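Local coordinates for glycosyl hydrolases family 31 family protein (Aspergillus niger, PDB 6DRU), which liberates alpha-xylose from the non-reducing terminal glucose of xyloglucan oligosaccharides as a family 31 glycoside hydrolase, at residues R538-Y541 and V542-A546. Sequence-based numbering, arbitrary orientation.
Sequences RELY and VRWLA
Glu539 and Arg543, one turn apart on helix 535-548, meet through a water. It donates to Glu539 OE2 at 2.8 Å and accepts from Arg543 NE at 3.0 Å. Glu539 OE2 and Arg543 NE stand 5.1 Å apart, so the opposite charges are bridged rather than paired directly. Arg543 leaves the helix with CG beside its backbone N, and a bend at chi2 (-67°) brings the chain round toward the water. Each end is also tied to a loop of the same chain: Glu539 OE2 accepts from Asn658 N, and Arg543 NH2 donates to Ala696 O.

The next i to i+4 pair is apolar: Leu540 and Trp544 run side by side, and Leu540 CD1 approaches the indole obliquely, 4.0 Å from Trp544 CE3. Both pack toward helix 492-508, Leu540 on Trp492 and Trp544 on Thr494. A third pair adjoins helix 582-594. With Tyr541 CG anti to the backbone N (chi1 180°), the ring runs alongside Leu545, whose CB lies over one face near the rim, 4.1 Å from Tyr541 CE2. Beyond the pair, the ring stacks with Tyr577 and its hydroxyl is hydrogen-bonded to Thr556 OG1.

Successive backbone bonds hold this spacing, among them Arg543 N to Glu539 O at 3.1 Å (N-H...O 168°). Within the family 31 barrel domain the helix thus packs against two neighbouring helices through apolar and aromatic pairs. Attraction between Glu539 and Arg543 is probably softened by the intervening water, their loop partners helping to steady both.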
loop_
_atom_site.group_PDB
_atom_site.type_symbol
_atom_site.label_atom_id
_atom_site.label_comp_id
_atom_site.label_asym_id
_atom_site.label_seq_id
_atom_site.Cartn_x
_atom_site.Cartn_y
_atom_site.Cartn_z
ATOM N N ARG A 538 -49.646 -14.984 -15.069
ATOM C CA ARG A 538 -49.840 -15.978 -16.118
ATOM C C ARG A 538 -49.668 -15.358 -17.500
ATOM O O ARG A 538 -49.120 -15.991 -18.410
ATOM C CB ARG A 538 -51.217 -16.625 -15.981
ATOM C CG ARG A 538 -51.295 -17.692 -14.906
ATOM C CD ARG A 538 -52.735 -17.992 -14.543
ATOM N NE ARG A 538 -52.867 -19.259 -13.835
ATOM C CZ ARG A 538 -54.025 -19.772 -13.433
ATOM N NH1 ARG A 538 -55.154 -19.120 -13.669
ATOM N NH2 ARG A 538 -54.053 -20.935 -12.798
ATOM N N GLU A 539 -50.133 -14.118 -17.674
ATOM C CA GLU A 539 -49.919 -13.418 -18.937
ATOM C C GLU A 539 -48.437 -13.164 -19.176
ATOM O O GLU A 539 -47.916 -13.428 -20.266
ATOM C CB GLU A 539 -50.697 -12.102 -18.943
ATOM C CG GLU A 539 -50.555 -11.303 -20.229
ATOM C CD GLU A 539 -51.065 -9.882 -20.091
ATOM O OE1 GLU A 539 -51.343 -9.458 -18.949
ATOM O OE2 GLU A 539 -51.190 -9.189 -21.124
ATOM N N LEU A 540 -47.739 -12.658 -18.156
ATOM C CA LEU A 540 -46.312 -12.373 -18.289
ATOM C C LEU A 540 -45.517 -13.633 -18.606
ATOM O O LEU A 540 -44.623 -13.611 -19.461
ATOM C CB LEU A 540 -45.789 -11.716 -17.013
ATOM C CG LEU A 540 -44.281 -11.465 -16.943
ATOM C CD1 LEU A 540 -43.801 -10.639 -18.130
ATOM C CD2 LEU A 540 -43.915 -10.788 -15.632
ATOM N N TYR A 541 -45.821 -14.741 -17.926
ATOM C CA TYR A 541 -45.051 -15.962 -18.135
ATOM C C TYR A 541 -45.225 -16.497 -19.551
ATOM O O TYR A 541 -44.255 -16.945 -20.174
ATOM C CB TYR A 541 -45.450 -17.027 -17.114
ATOM C CG TYR A 541 -44.682 -18.317 -17.290
ATOM C CD1 TYR A 541 -43.387 -18.445 -16.809
ATOM C CD2 TYR A 541 -45.244 -19.402 -17.952
ATOM C CE1 TYR A 541 -42.676 -19.617 -16.974
ATOM C CE2 TYR A 541 -44.540 -20.578 -18.123
ATOM C CZ TYR A 541 -43.256 -20.679 -17.631
ATOM O OH TYR A 541 -42.547 -21.847 -17.794
ATOM N N VAL A 542 -46.451 -16.464 -20.076
ATOM C CA VAL A 542 -46.692 -16.999 -21.413
ATOM C C VAL A 542 -45.986 -16.149 -22.462
ATOM O O VAL A 542 -45.434 -16.673 -23.437
ATOM C CB VAL A 542 -48.204 -17.107 -21.677
ATOM C CG1 VAL A 542 -48.472 -17.409 -23.141
ATOM C CG2 VAL A 542 -48.810 -18.191 -20.797
ATOM N N ARG A 543 -45.975 -14.827 -22.273
ATOM C CA ARG A 543 -45.184 -13.965 -23.146
ATOM C C ARG A 543 -43.701 -14.298 -23.040
ATOM O O ARG A 543 -42.992 -14.360 -24.052
ATOM C CB ARG A 543 -45.425 -12.497 -22.797
ATOM C CG ARG A 543 -46.842 -12.007 -23.041
ATOM C CD ARG A 543 -47.177 -11.999 -24.520
ATOM N NE ARG A 543 -48.358 -11.191 -24.799
ATOM C CZ ARG A 543 -48.876 -11.022 -26.010
ATOM N NH1 ARG A 543 -48.317 -11.607 -27.060
ATOM N NH2 ARG A 543 -49.954 -10.266 -26.173
ATOM N N TRP A 544 -43.217 -14.519 -21.815
ATOM C CA TRP A 544 -41.800 -14.793 -21.597
ATOM C C TRP A 544 -41.414 -16.166 -22.136
ATOM O O TRP A 544 -40.394 -16.312 -22.820
ATOM C CB TRP A 544 -41.488 -14.683 -20.104
ATOM C CG TRP A 544 -40.092 -14.254 -19.779
ATOM C CD1 TRP A 544 -38.944 -14.646 -20.402
ATOM C CD2 TRP A 544 -39.697 -13.351 -18.740
ATOM N NE1 TRP A 544 -37.858 -14.042 -19.816
ATOM C CE2 TRP A 544 -38.294 -13.241 -18.793
ATOM C CE3 TRP A 544 -40.395 -12.623 -17.771
ATOM C CZ2 TRP A 544 -37.576 -12.434 -17.914
ATOM C CZ3 TRP A 544 -39.680 -11.823 -16.899
ATOM C CH2 TRP A 544 -38.286 -11.734 -16.978
ATOM N N LEU A 545 -42.217 -17.189 -21.826
ATOM C CA LEU A 545 -41.930 -18.541 -22.298
ATOM C C LEU A 545 -41.920 -18.606 -23.820
ATOM O O LEU A 545 -41.135 -19.356 -24.411
ATOM C CB LEU A 545 -42.957 -19.518 -21.717
ATOM C CG LEU A 545 -42.721 -21.031 -21.809
ATOM C CD1 LEU A 545 -43.154 -21.602 -23.153
ATOM C CD2 LEU A 545 -41.263 -21.361 -21.531
ATOM N N ALA A 546 -42.790 -17.831 -24.471
ATOM C CA ALA A 546 -42.813 -17.808 -25.929
ATOM C C ALA A 546 -41.506 -17.265 -26.492
ATOM O O ALA A 546 -41.020 -17.739 -27.526
ATOM C CB ALA A 546 -43.998 -16.979 -26.423
HETATM O O HOH W 1 -49.566 -8.800 -23.410
#